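Local coordinates for WbbM protein (Klebsiella pneumoniae, PDB 6U4B) that acts as a trimeric, bifunctional glycosyltransferase that polymerises O-antigen and holds magnesium in its glycosyltransferase family 8 part, at residues 163-166 and 170-173; 180-185 and 244-249; 437-442 and 501-506; 446-451 and 456-461. One frame throughout, in Å; residues are numbered along the deposited sequence.

In the fold
The four contacts fall into two pairs on opposite sides of the chain's centre. Interactions 1 and 2 lie in the DUF4422 range, with centres 16 Å apart. They touch through Y172 and Y183, on successive helices, where Y172 CE1 is 3.7 Å from Y183 CB. Interactions 3 and 4 lie in the family 8 range, with centres 8 Å apart. The backbone N of W503 probably bonds to Y458 OH at 2.8 Å and so joins them. Interaction 3 comes nearest to a metal site, with the F504 side chain about 10 Å from a magnesium ion. Centres of interactions 1 and 3 are 66 Å apart.

Interaction 1 of 4, residues 163-166 and 170-173; sequences AGSK and DHYE
The loop between strand 152-159 and helix 168-173 runs past the start of that helix, and here S165 meets H171 while K166 meets D170. The K166 backbone N gives its hydrogen to D170 OD2 at 3.1 Å. The bond is nearly straight, 171° at the hydrogen, and enters on the anti lone pair, away from OD1. D170 can reach back because its CG stands anti to its own N (chi1 -174°), with the carboxylate turned toward the loop. S165 OG lies at the edge of the H171 imidazole, in the ring plane, 2.7 Å from ND1. Either atom could donate, but OG lies too close to another atom of the model, so the bond is doubtful. A163 adds a methyl contact, with CB 3.9 Å from H171 CE1 at an oblique approach. In the fold this is a bend in the DUF4422 part, where the loop turns into the helix, and N167 OD1 accepts a hydrogen bond from D170 N. The K166 chain extends away from the helix. The H171 ring also meets W158, packs edge-to-face with Y212, and touches R260 of helix 253-272.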
loop_
_atom_site.group_PDB
_atom_site.type_symbol
_atom_site.label_atom_id
_atom_site.label_comp_id
_atom_site.label_asym_id
_atom_site.label_seq_id
_atom_site.Cartn_x
_atom_site.Cartn_y
_atom_site.Cartn_z
ATOM N N ALA A 163 -29.414 -47.160 -33.447
ATOM C CA ALA A 163 -28.913 -47.009 -32.088
ATOM C C ALA A 163 -29.767 -47.735 -31.058
ATOM O O ALA A 163 -29.447 -47.681 -29.865
ATOM C CB ALA A 163 -28.815 -45.525 -31.725
ATOM N N GLY A 164 -30.839 -48.404 -31.481
ATOM C CA GLY A 164 -31.688 -49.164 -30.587
ATOM C C GLY A 164 -32.941 -48.454 -30.123
ATOM O O GLY A 164 -33.695 -49.030 -29.330
ATOM N N SER A 165 -33.188 -47.235 -30.589
ATOM C CA SER A 165 -34.340 -46.458 -30.162
ATOM C C SER A 165 -35.548 -46.754 -31.042
ATOM O O SER A 165 -35.418 -47.064 -32.229
ATOM C CB SER A 165 -34.027 -44.962 -30.200
ATOM O OG SER A 165 -32.939 -44.650 -29.348
ATOM N N LYS A 166 -36.736 -46.648 -30.442
ATOM C CA LYS A 166 -37.968 -46.871 -31.191
ATOM C C LYS A 166 -38.313 -45.676 -32.073
ATOM O O LYS A 166 -38.767 -45.850 -33.211
ATOM C CB LYS A 166 -39.120 -47.175 -30.231
ATOM C CG LYS A 166 -40.476 -47.304 -30.909
ATOM C CD LYS A 166 -41.553 -47.751 -29.932
ATOM C CE LYS A 166 -42.906 -47.861 -30.621
ATOM N NZ LYS A 166 -43.958 -48.400 -29.717
ATOM N N ASP A 170 -38.267 -41.657 -27.884
ATOM C CA ASP A 170 -37.605 -42.706 -27.117
ATOM C C ASP A 170 -36.090 -42.545 -27.142
ATOM O O ASP A 170 -35.408 -42.951 -26.193
ATOM C CB ASP A 170 -38.023 -44.074 -27.661
ATOM C CG ASP A 170 -37.502 -45.224 -26.825
ATOM O OD1 ASP A 170 -37.593 -45.152 -25.580
ATOM O OD2 ASP A 170 -37.022 -46.213 -27.418
ATOM N N HIS A 171 -35.548 -41.942 -28.204
ATOM C CA HIS A 171 -34.107 -41.734 -28.285
ATOM C C HIS A 171 -33.636 -40.729 -27.241
ATOM O O HIS A 171 -32.531 -40.859 -26.700
ATOM C CB HIS A 171 -33.719 -41.271 -29.689
ATOM C CG HIS A 171 -32.246 -41.309 -29.953
ATOM N ND1 HIS A 171 -31.521 -42.480 -29.948
ATOM C CD2 HIS A 171 -31.362 -40.321 -30.233
ATOM C CE1 HIS A 171 -30.254 -42.214 -30.214
ATOM N NE2 HIS A 171 -30.132 -40.911 -30.391
ATOM N N TYR A 172 -34.453 -39.715 -26.949
ATOM C CA TYR A 172 -34.101 -38.791 -25.878
ATOM C C TYR A 172 -34.144 -39.490 -24.526
ATOM O O TYR A 172 -33.251 -39.298 -23.692
ATOM C CB TYR A 172 -35.037 -37.580 -25.884
ATOM C CG TYR A 172 -34.512 -36.401 -25.083
ATOM C CD1 TYR A 172 -34.558 -36.397 -23.693
ATOM C CD2 TYR A 172 -33.974 -35.291 -25.721
ATOM C CE1 TYR A 172 -34.074 -35.324 -22.963
ATOM C CE2 TYR A 172 -33.490 -34.214 -25.002
ATOM C CZ TYR A 172 -33.543 -34.235 -23.623
ATOM O OH TYR A 172 -33.061 -33.165 -22.906
ATOM N N GLU A 173 -35.166 -40.317 -24.297
ATOM C CA GLU A 173 -35.331 -40.949 -22.994
ATOM C C GLU A 173 -34.205 -41.934 -22.701
ATOM O O GLU A 173 -33.748 -42.038 -21.557
ATOM C CB GLU A 173 -36.687 -41.647 -22.918
ATOM C CG GLU A 173 -36.918 -42.379 -21.613
ATOM C CD GLU A 173 -38.379 -42.679 -21.364
ATOM O OE1 GLU A 173 -39.228 -42.167 -22.124
ATOM O OE2 GLU A 173 -38.677 -43.421 -20.406
#

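Interaction 2 of 4, residues 180-185 and 244-249; sequences IRDYQA and NNYNAQ
D182 OD2 accepts a hydrogen bond of 2.7 Å from Y246 OH. The phenol hydrogen enters on the syn lone pair, the side facing the other carboxylate oxygen. OD2 sits at the edge of the Y246 ring, near its plane. The carboxylate is turned steeply against that ring, with the planes 68° apart. The two side chains come from opposite directions. D182 leaves helix 180-193, and Y246 leaves the loop between helices 220-240 and 253-272. The backbones stay well apart, with D182 CA 12.2 Å from Y246 CA, and the long tyrosine spans most of that gap. Its CG is anti to the carbonyl carbon (chi1 -81°), which sends the ring across toward the helix. The exposed R181 comes near the same hydroxyl. Its NH2 is 4.2 Å from Y246 OH, which lies at the guanidinium edge. Within the loop, N244 N stands 3.5 Å above one face of the Y246 ring, toward the rim. The H179 ring also meets Y246, nearly parallel to it. D182 rests on V253 and I257 of helix 253-272 and on I241. The same loop reaches a neighbouring subunit, where N245 N bonds to N540 OD1 of the second subunit. The contact thus joins a helix of the DUF4422 part to a loop at a subunit interface. A buried carboxylate accepts a hydrogen bond from a phenol here, and the guanidinium nearby would probably favour its negative charge.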
loop_
_atom_site.group_PDB
_atom_site.type_symbol
_atom_site.label_atom_id
_atom_site.label_comp_id
_atom_site.label_asym_id
_atom_site.label_seq_id
_atom_site.Cartn_x
_atom_site.Cartn_y
_atom_site.Cartn_z
ATOM N N ILE A 180 -35.748 -37.401 -19.822
ATOM C CA ILE A 180 -36.891 -37.107 -20.676
ATOM C C ILE A 180 -37.797 -36.042 -20.075
ATOM O O ILE A 180 -38.506 -35.349 -20.814
ATOM C CB ILE A 180 -37.668 -38.410 -20.971
ATOM C CG1 ILE A 180 -38.705 -38.179 -22.073
ATOM C CG2 ILE A 180 -38.310 -38.953 -19.702
ATOM C CD1 ILE A 180 -38.108 -37.687 -23.371
ATOM N N ARG A 181 -37.782 -35.879 -18.748
ATOM C CA ARG A 181 -38.598 -34.842 -18.122
ATOM C C ARG A 181 -38.228 -33.455 -18.631
ATOM O O ARG A 181 -39.090 -32.570 -18.704
ATOM C CB ARG A 181 -38.459 -34.909 -16.599
ATOM C CG ARG A 181 -37.146 -34.359 -16.056
ATOM C CD ARG A 181 -37.070 -34.479 -14.544
ATOM N NE ARG A 181 -36.973 -35.870 -14.113
ATOM C CZ ARG A 181 -35.828 -36.502 -13.878
ATOM N NH1 ARG A 181 -35.834 -37.771 -13.493
ATOM N NH2 ARG A 181 -34.674 -35.864 -14.027
ATOM N N ASP A 182 -36.961 -33.247 -18.998
ATOM C CA ASP A 182 -36.553 -31.962 -19.553
ATOM C C ASP A 182 -37.145 -31.753 -20.941
ATOM O O ASP A 182 -37.609 -30.653 -21.266
ATOM C CB ASP A 182 -35.028 -31.872 -19.602
ATOM C CG ASP A 182 -34.390 -32.018 -18.231
ATOM O OD1 ASP A 182 -35.032 -31.638 -17.228
ATOM O OD2 ASP A 182 -33.243 -32.511 -18.156
ATOM N N TYR A 183 -37.136 -32.798 -21.773
ATOM C CA TYR A 183 -37.721 -32.692 -23.106
ATOM C C TYR A 183 -39.240 -32.606 -23.030
ATOM O O TYR A 183 -39.863 -31.871 -23.805
ATOM C CB TYR A 183 -37.282 -33.880 -23.964
ATOM C CG TYR A 183 -37.808 -33.856 -25.384
ATOM C CD1 TYR A 183 -38.487 -34.947 -25.914
ATOM C CD2 TYR A 183 -37.627 -32.742 -26.193
ATOM C CE1 TYR A 183 -38.970 -34.930 -27.213
ATOM C CE2 TYR A 183 -38.107 -32.715 -27.491
ATOM C CZ TYR A 183 -38.776 -33.812 -27.996
ATOM O OH TYR A 183 -39.253 -33.786 -29.288
ATOM N N GLN A 184 -39.850 -33.345 -22.098
ATOM C CA GLN A 184 -41.290 -33.227 -21.880
ATOM C C GLN A 184 -41.676 -31.800 -21.519
ATOM O O GLN A 184 -42.699 -31.288 -21.988
ATOM C CB GLN A 184 -41.741 -34.187 -20.780
ATOM C CG GLN A 184 -41.789 -35.647 -21.186
ATOM C CD GLN A 184 -42.249 -36.543 -20.054
ATOM O OE1 GLN A 184 -41.530 -36.742 -19.075
ATOM N NE2 GLN A 184 -43.457 -37.078 -20.176
ATOM N N ALA A 185 -40.868 -31.143 -20.681
ATOM C CA ALA A 185 -41.156 -29.763 -20.304
ATOM C C ALA A 185 -41.087 -28.837 -21.511
ATOM O O ALA A 185 -41.894 -27.906 -21.636
ATOM C CB ALA A 185 -40.181 -29.305 -19.221
ATOM N N ASN A 244 -30.540 -31.576 -11.663
ATOM C CA ASN A 244 -30.413 -32.402 -10.459
ATOM C C ASN A 244 -28.992 -32.963 -10.417
ATOM O O ASN A 244 -28.756 -34.103 -10.824
ATOM C CB ASN A 244 -31.462 -33.516 -10.443
ATOM C CG ASN A 244 -31.357 -34.392 -9.210
ATOM O OD1 ASN A 244 -30.981 -33.927 -8.134
ATOM N ND2 ASN A 244 -31.678 -35.672 -9.365
ATOM N N ASN A 245 -28.054 -32.155 -9.917
ATOM C CA ASN A 245 -26.642 -32.531 -9.821
ATOM C C ASN A 245 -26.110 -33.001 -11.174
ATOM O O ASN A 245 -25.494 -34.061 -11.299
ATOM C CB ASN A 245 -26.433 -33.598 -8.743
ATOM C CG ASN A 245 -26.662 -33.066 -7.339
ATOM O OD1 ASN A 245 -26.137 -32.016 -6.967
ATOM N ND2 ASN A 245 -27.453 -33.788 -6.554
ATOM N N TYR A 246 -26.365 -32.194 -12.201
ATOM C CA TYR A 246 -25.941 -32.543 -13.549
ATOM C C TYR A 246 -24.431 -32.403 -13.700
ATOM O O TYR A 246 -23.820 -31.467 -13.174
ATOM C CB TYR A 246 -26.646 -31.658 -14.577
ATOM C CG TYR A 246 -28.055 -32.087 -14.924
ATOM C CD1 TYR A 246 -28.666 -33.151 -14.268
ATOM C CD2 TYR A 246 -28.769 -31.439 -15.926
ATOM C CE1 TYR A 246 -29.955 -33.543 -14.589
ATOM C CE2 TYR A 246 -30.056 -31.826 -16.253
ATOM C CZ TYR A 246 -30.643 -32.878 -15.584
ATOM O OH TYR A 246 -31.920 -33.263 -15.912
ATOM N N ASN A 247 -23.829 -33.343 -14.425
ATOM C CA ASN A 247 -22.428 -33.234 -14.796
ATOM C C ASN A 247 -22.306 -32.423 -16.085
ATOM O O ASN A 247 -23.293 -31.918 -16.626
ATOM C CB ASN A 247 -21.793 -34.621 -14.931
ATOM C CG ASN A 247 -22.518 -35.515 -15.927
ATOM O OD1 ASN A 247 -23.000 -35.061 -16.966
ATOM N ND2 ASN A 247 -22.588 -36.802 -15.612
ATOM N N ALA A 248 -21.075 -32.311 -16.594
ATOM C CA ALA A 248 -20.815 -31.435 -17.736
ATOM C C ALA A 248 -21.624 -31.846 -18.964
ATOM O O ALA A 248 -22.084 -30.990 -19.728
ATOM C CB ALA A 248 -19.322 -31.425 -18.057
ATOM N N GLN A 249 -21.812 -33.151 -19.171
ATOM C CA GLN A 249 -22.584 -33.606 -20.324
ATOM C C GLN A 249 -24.072 -33.345 -20.127
ATOM O O GLN A 249 -24.746 -32.815 -21.019
ATOM C CB GLN A 249 -22.328 -35.089 -20.586
ATOM C CG GLN A 249 -20.894 -35.437 -20.960
ATOM C CD GLN A 249 -20.042 -35.798 -19.758
ATOM O OE1 GLN A 249 -20.307 -35.360 -18.637
ATOM N NE2 GLN A 249 -19.014 -36.609 -19.986
#

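Interaction 3 of 4, residues 437-442 and 501-506; sequences EGFVKF and KYWFLD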
loop_
_atom_site.group_PDB
_atom_site.type_symbol
_atom_site.label_atom_id
_atom_site.label_comp_id
_atom_site.label_asym_id
_atom_site.label_seq_id
_atom_site.Cartn_x
_atom_site.Cartn_y
_atom_site.Cartn_z
ATOM N N GLU A 437 30.058 -14.426 -22.870
ATOM C CA GLU A 437 31.392 -13.859 -23.036
ATOM C C GLU A 437 32.378 -14.499 -22.067
ATOM O O GLU A 437 33.530 -14.769 -22.427
ATOM C CB GLU A 437 31.344 -12.343 -22.840
ATOM C CG GLU A 437 32.654 -11.627 -23.148
ATOM C CD GLU A 437 32.572 -10.135 -22.889
ATOM O OE1 GLU A 437 33.529 -9.572 -22.313
ATOM O OE2 GLU A 437 31.544 -9.524 -23.254
ATOM N N GLY A 438 31.938 -14.762 -20.834
ATOM C CA GLY A 438 32.797 -15.453 -19.887
ATOM C C GLY A 438 32.984 -16.919 -20.225
ATOM O O GLY A 438 34.076 -17.467 -20.057
ATOM N N PHE A 439 31.921 -17.577 -20.703
ATOM C CA PHE A 439 32.038 -18.976 -21.099
ATOM C C PHE A 439 33.068 -19.151 -22.207
ATOM O O PHE A 439 33.852 -20.108 -22.192
ATOM C CB PHE A 439 30.679 -19.516 -21.548
ATOM C CG PHE A 439 29.699 -19.718 -20.424
ATOM C CD1 PHE A 439 30.126 -19.739 -19.107
ATOM C CD2 PHE A 439 28.351 -19.896 -20.690
ATOM C CE1 PHE A 439 29.224 -19.927 -18.075
ATOM C CE2 PHE A 439 27.446 -20.084 -19.663
ATOM C CZ PHE A 439 27.884 -20.100 -18.353
ATOM N N VAL A 440 33.084 -18.237 -23.178
ATOM C CA VAL A 440 34.056 -18.327 -24.263
ATOM C C VAL A 440 35.461 -18.056 -23.739
ATOM O O VAL A 440 36.412 -18.780 -24.056
ATOM C CB VAL A 440 33.684 -17.363 -25.402
ATOM C CG1 VAL A 440 34.771 -17.363 -26.471
ATOM C CG2 VAL A 440 32.344 -17.744 -26.001
ATOM N N LYS A 441 35.609 -17.013 -22.920
ATOM C CA LYS A 441 36.926 -16.637 -22.419
ATOM C C LYS A 441 37.530 -17.720 -21.534
ATOM O O LYS A 441 38.747 -17.936 -21.562
ATOM C CB LYS A 441 36.826 -15.316 -21.655
ATOM C CG LYS A 441 38.144 -14.784 -21.127
ATOM C CD LYS A 441 37.913 -13.529 -20.303
ATOM C CE LYS A 441 39.201 -13.036 -19.670
ATOM N NZ LYS A 441 40.198 -12.597 -20.689
ATOM N N PHE A 442 36.706 -18.417 -20.754
ATOM C CA PHE A 442 37.195 -19.412 -19.809
ATOM C C PHE A 442 37.042 -20.841 -20.313
ATOM O O PHE A 442 37.191 -21.781 -19.525
ATOM C CB PHE A 442 36.492 -19.245 -18.463
ATOM C CG PHE A 442 36.840 -17.965 -17.763
ATOM C CD1 PHE A 442 38.106 -17.779 -17.232
ATOM C CD2 PHE A 442 35.910 -16.947 -17.641
ATOM C CE1 PHE A 442 38.435 -16.604 -16.593
ATOM C CE2 PHE A 442 36.236 -15.769 -17.001
ATOM C CZ PHE A 442 37.500 -15.598 -16.478
ATOM N N LYS A 501 19.570 -30.578 -31.388
ATOM C CA LYS A 501 19.354 -29.977 -30.082
ATOM C C LYS A 501 20.563 -29.131 -29.711
ATOM O O LYS A 501 21.710 -29.540 -29.911
ATOM C CB LYS A 501 19.103 -31.053 -29.025
ATOM C CG LYS A 501 17.951 -31.963 -29.381
ATOM C CD LYS A 501 17.018 -32.174 -28.205
ATOM C CE LYS A 501 15.639 -32.585 -28.693
ATOM N NZ LYS A 501 14.996 -31.487 -29.469
ATOM N N TYR A 502 20.297 -27.944 -29.178
ATOM C CA TYR A 502 21.323 -26.940 -28.949
ATOM C C TYR A 502 21.567 -26.730 -27.459
ATOM O O TYR A 502 20.701 -26.987 -26.617
ATOM C CB TYR A 502 20.940 -25.611 -29.611
ATOM C CG TYR A 502 20.798 -25.720 -31.112
ATOM C CD1 TYR A 502 21.899 -25.569 -31.945
ATOM C CD2 TYR A 502 19.566 -25.989 -31.694
ATOM C CE1 TYR A 502 21.777 -25.677 -33.315
ATOM C CE2 TYR A 502 19.433 -26.095 -33.064
ATOM C CZ TYR A 502 20.541 -25.939 -33.870
ATOM O OH TYR A 502 20.415 -26.049 -35.236
ATOM N N TRP A 503 22.771 -26.239 -27.154
ATOM C CA TRP A 503 23.205 -26.087 -25.770
ATOM C C TRP A 503 22.238 -25.216 -24.975
ATOM O O TRP A 503 21.742 -25.624 -23.918
ATOM C CB TRP A 503 24.617 -25.501 -25.738
ATOM C CG TRP A 503 25.254 -25.496 -24.387
ATOM C CD1 TRP A 503 24.888 -26.237 -23.302
ATOM C CD2 TRP A 503 26.376 -24.705 -23.972
ATOM N NE1 TRP A 503 25.710 -25.959 -22.239
ATOM C CE2 TRP A 503 26.633 -25.022 -22.624
ATOM C CE3 TRP A 503 27.186 -23.761 -24.610
ATOM C CZ2 TRP A 503 27.666 -24.429 -21.902
ATOM C CZ3 TRP A 503 28.212 -23.174 -23.892
ATOM C CH2 TRP A 503 28.443 -23.510 -22.552
ATOM N N PHE A 504 21.952 -24.015 -25.471
ATOM C CA PHE A 504 21.024 -23.104 -24.815
ATOM C C PHE A 504 19.719 -22.954 -25.592
ATOM O O PHE A 504 19.117 -21.878 -25.604
ATOM C CB PHE A 504 21.682 -21.746 -24.583
ATOM C CG PHE A 504 22.641 -21.742 -23.430
ATOM C CD1 PHE A 504 22.184 -21.584 -22.132
ATOM C CD2 PHE A 504 23.997 -21.916 -23.640
ATOM C CE1 PHE A 504 23.065 -21.587 -21.064
ATOM C CE2 PHE A 504 24.883 -21.920 -22.579
ATOM C CZ PHE A 504 24.416 -21.756 -21.290
ATOM N N LEU A 505 19.290 -24.026 -26.253
ATOM C CA LEU A 505 17.923 -24.179 -26.774
ATOM C C LEU A 505 17.610 -23.015 -27.713
ATOM O O LEU A 505 18.424 -22.722 -28.605
ATOM C CB LEU A 505 16.982 -24.340 -25.583
ATOM C CG LEU A 505 17.410 -25.318 -24.487
ATOM C CD1 LEU A 505 16.425 -25.284 -23.330
ATOM C CD2 LEU A 505 17.552 -26.732 -25.032
ATOM N N ASP A 506 16.475 -22.328 -27.552
ATOM C CA ASP A 506 16.070 -21.298 -28.503
ATOM C C ASP A 506 16.993 -20.088 -28.487
ATOM O O ASP A 506 17.055 -19.363 -29.487
ATOM C CB ASP A 506 14.632 -20.857 -28.224
ATOM C CG ASP A 506 14.452 -20.299 -26.824
ATOM O OD1 ASP A 506 15.026 -20.871 -25.872
ATOM O OD2 ASP A 506 13.738 -19.287 -26.675
#
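The F439 ring meets F504 at its edge: F504 CZ lies near the plane of the F439 ring, 3.8 Å from CE2. W503 reaches the same phenylalanine obliquely, with its CH2 corner 4.1 Å from F439 CD2. The F439 ring and the six-membered ring of W503 have centroids 5.9 Å apart and planes at 34°, so they neither stack nor meet edge-to-face. One face of the indole is taken by its own neighbour, since F504 CE2 stands 3.4 Å above the centre of the W503 ring. W503 and F504 are adjacent in sequence but reach F439 by different torsions. W503 CG is anti to its backbone N (chi1 -171°), while F504 CG is anti to its carbonyl carbon (chi1 -77°). With these torsions both rings arrive at F439. The two residues are the middle of a type I beta turn from Y502 to L505, which leads into helix 505-513. F439 belongs to helix 434-441, so the aromatic cluster joins helix 434-441 to the turn before helix 505-513, in the family 8 glycosyltransferase part. A455, at the start of helix 455-461, touches both F439 and W503. F504 N bonds to D508 OD2 in the helix that follows the turn. The F504 side chain lies about 10 Å from the bound magnesium ion and about 10 Å from the side chain of its ligand D406.

Interaction 4 of 4, residues 446-451 and 456-461; sequences SASDDG and GEYLQK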
loop_
_atom_site.group_PDB
_atom_site.type_symbol
_atom_site.label_atom_id
_atom_site.label_comp_id
_atom_site.label_asym_id
_atom_site.label_seq_id
_atom_site.Cartn_x
_atom_site.Cartn_y
_atom_site.Cartn_z
ATOM N N SER A 446 30.790 -26.852 -23.826
ATOM C CA SER A 446 29.423 -26.860 -24.316
ATOM C C SER A 446 28.881 -28.286 -24.350
ATOM O O SER A 446 29.615 -29.267 -24.195
ATOM C CB SER A 446 29.346 -26.232 -25.707
ATOM O OG SER A 446 29.963 -27.063 -26.677
ATOM N N ALA A 447 27.571 -28.396 -24.560
ATOM C CA ALA A 447 26.917 -29.698 -24.644
ATOM C C ALA A 447 25.753 -29.595 -25.613
ATOM O O ALA A 447 24.847 -28.783 -25.405
ATOM C CB ALA A 447 26.437 -30.166 -23.269
ATOM N N SER A 448 25.780 -30.409 -26.663
ATOM C CA SER A 448 24.729 -30.418 -27.675
ATOM C C SER A 448 24.821 -31.734 -28.440
ATOM O O SER A 448 25.550 -32.650 -28.047
ATOM C CB SER A 448 24.851 -29.210 -28.608
ATOM O OG SER A 448 25.974 -29.345 -29.464
ATOM N N ASP A 449 24.079 -31.823 -29.547
ATOM C CA ASP A 449 24.151 -33.006 -30.394
ATOM C C ASP A 449 25.492 -33.131 -31.103
ATOM O O ASP A 449 25.824 -34.220 -31.586
ATOM C CB ASP A 449 23.021 -32.991 -31.426
ATOM C CG ASP A 449 21.677 -33.356 -30.826
ATOM O OD1 ASP A 449 21.652 -34.129 -29.844
ATOM O OD2 ASP A 449 20.646 -32.873 -31.338
ATOM N N ASP A 450 26.267 -32.051 -31.182
ATOM C CA ASP A 450 27.576 -32.085 -31.818
ATOM C C ASP A 450 28.695 -32.461 -30.854
ATOM O O ASP A 450 29.871 -32.309 -31.202
ATOM C CB ASP A 450 27.889 -30.735 -32.471
ATOM C CG ASP A 450 26.940 -30.402 -33.607
ATOM O OD1 ASP A 450 26.552 -29.222 -33.733
ATOM O OD2 ASP A 450 26.570 -31.322 -34.364
ATOM N N GLY A 451 28.363 -32.946 -29.659
ATOM C CA GLY A 451 29.371 -33.416 -28.728
ATOM C C GLY A 451 29.652 -32.467 -27.580
ATOM O O GLY A 451 28.729 -31.881 -27.005
ATOM N N GLY A 456 33.630 -21.248 -27.305
ATOM C CA GLY A 456 34.023 -20.472 -28.471
ATOM C C GLY A 456 33.950 -21.277 -29.754
ATOM O O GLY A 456 33.444 -20.802 -30.774
ATOM N N GLU A 457 34.469 -22.506 -29.724
ATOM C CA GLU A 457 34.383 -23.361 -30.903
ATOM C C GLU A 457 32.935 -23.730 -31.209
ATOM O O GLU A 457 32.534 -23.793 -32.378
ATOM C CB GLU A 457 35.228 -24.621 -30.713
ATOM C CG GLU A 457 35.443 -25.398 -31.999
ATOM C CD GLU A 457 35.965 -26.799 -31.758
ATOM O OE1 GLU A 457 36.775 -26.985 -30.825
ATOM O OE2 GLU A 457 35.552 -27.718 -32.497
ATOM N N TYR A 458 32.135 -23.974 -30.167
ATOM C CA TYR A 458 30.721 -24.289 -30.360
ATOM C C TYR A 458 29.991 -23.150 -31.060
ATOM O O TYR A 458 29.172 -23.386 -31.959
ATOM C CB TYR A 458 30.068 -24.597 -29.010
ATOM C CG TYR A 458 28.555 -24.699 -29.038
ATOM C CD1 TYR A 458 27.925 -25.837 -29.527
ATOM C CD2 TYR A 458 27.759 -23.665 -28.557
ATOM C CE1 TYR A 458 26.542 -25.938 -29.547
ATOM C CE2 TYR A 458 26.374 -23.756 -28.572
ATOM C CZ TYR A 458 25.772 -24.895 -29.071
ATOM O OH TYR A 458 24.397 -24.995 -29.090
ATOM N N LEU A 459 30.282 -21.908 -30.671
ATOM C CA LEU A 459 29.626 -20.766 -31.295
ATOM C C LEU A 459 30.016 -20.633 -32.763
ATOM O O LEU A 459 29.178 -20.297 -33.607
ATOM C CB LEU A 459 29.963 -19.486 -30.529
ATOM C CG LEU A 459 29.454 -19.374 -29.087
ATOM C CD1 LEU A 459 29.434 -17.921 -28.626
ATOM C CD2 LEU A 459 28.087 -20.021 -28.922
ATOM N N GLN A 460 31.282 -20.904 -33.091
ATOM C CA GLN A 460 31.735 -20.736 -34.469
ATOM C C GLN A 460 31.264 -21.871 -35.371
ATOM O O GLN A 460 30.884 -21.632 -36.523
ATOM C CB GLN A 460 33.259 -20.625 -34.516
ATOM C CG GLN A 460 33.774 -19.197 -34.472
ATOM C CD GLN A 460 35.244 -19.099 -34.812
ATOM O OE1 GLN A 460 36.091 -19.680 -34.135
ATOM N NE2 GLN A 460 35.555 -18.364 -35.875
ATOM N N LYS A 461 31.285 -23.108 -34.875
ATOM C CA LYS A 461 30.977 -24.266 -35.710
ATOM C C LYS A 461 29.483 -24.576 -35.727
ATOM O O LYS A 461 28.869 -24.649 -36.797
ATOM C CB LYS A 461 31.776 -25.484 -35.231
ATOM C CG LYS A 461 33.280 -25.269 -35.206
ATOM C CD LYS A 461 33.838 -25.075 -36.606
ATOM C CE LYS A 461 35.336 -24.800 -36.570
ATOM N NZ LYS A 461 36.085 -25.878 -35.866
#
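Two serine hydroxyls press on one tyrosine, yet both meet its carbon atoms. S446 OG is 3.4 Å from Y458 CB, at the base of the side chain, and S448 OG is 3.5 Å from Y458 CE1, on the ring. Both approach the ring obliquely. Each hydroxyl sits between its own backbone N and carbonyl carbon (chi1 70° for S446, 71° for S448). Their polar bonds are made on the loop side. S446 OG bonds to M453 O. S448 OG accepts from D450 N at 3.2 Å, with 157° at the hydrogen. That bond forms an ST turn, set within a type I beta turn from S448 to G451. Y458 comes from helix 455-461, and its ring lies along the loop that leads into this helix. The tyrosine OH passes beyond both serines to bond with D508 OD2 and W503 N. D450 OD1 forms a salt bridge with K500. The serines thus touch the ring through van der Waals contact, while their hydroxyls shape the loop. The buried phenol is polar at its far end, where it links helix 455-461 to helix 505-513 and the turn before it.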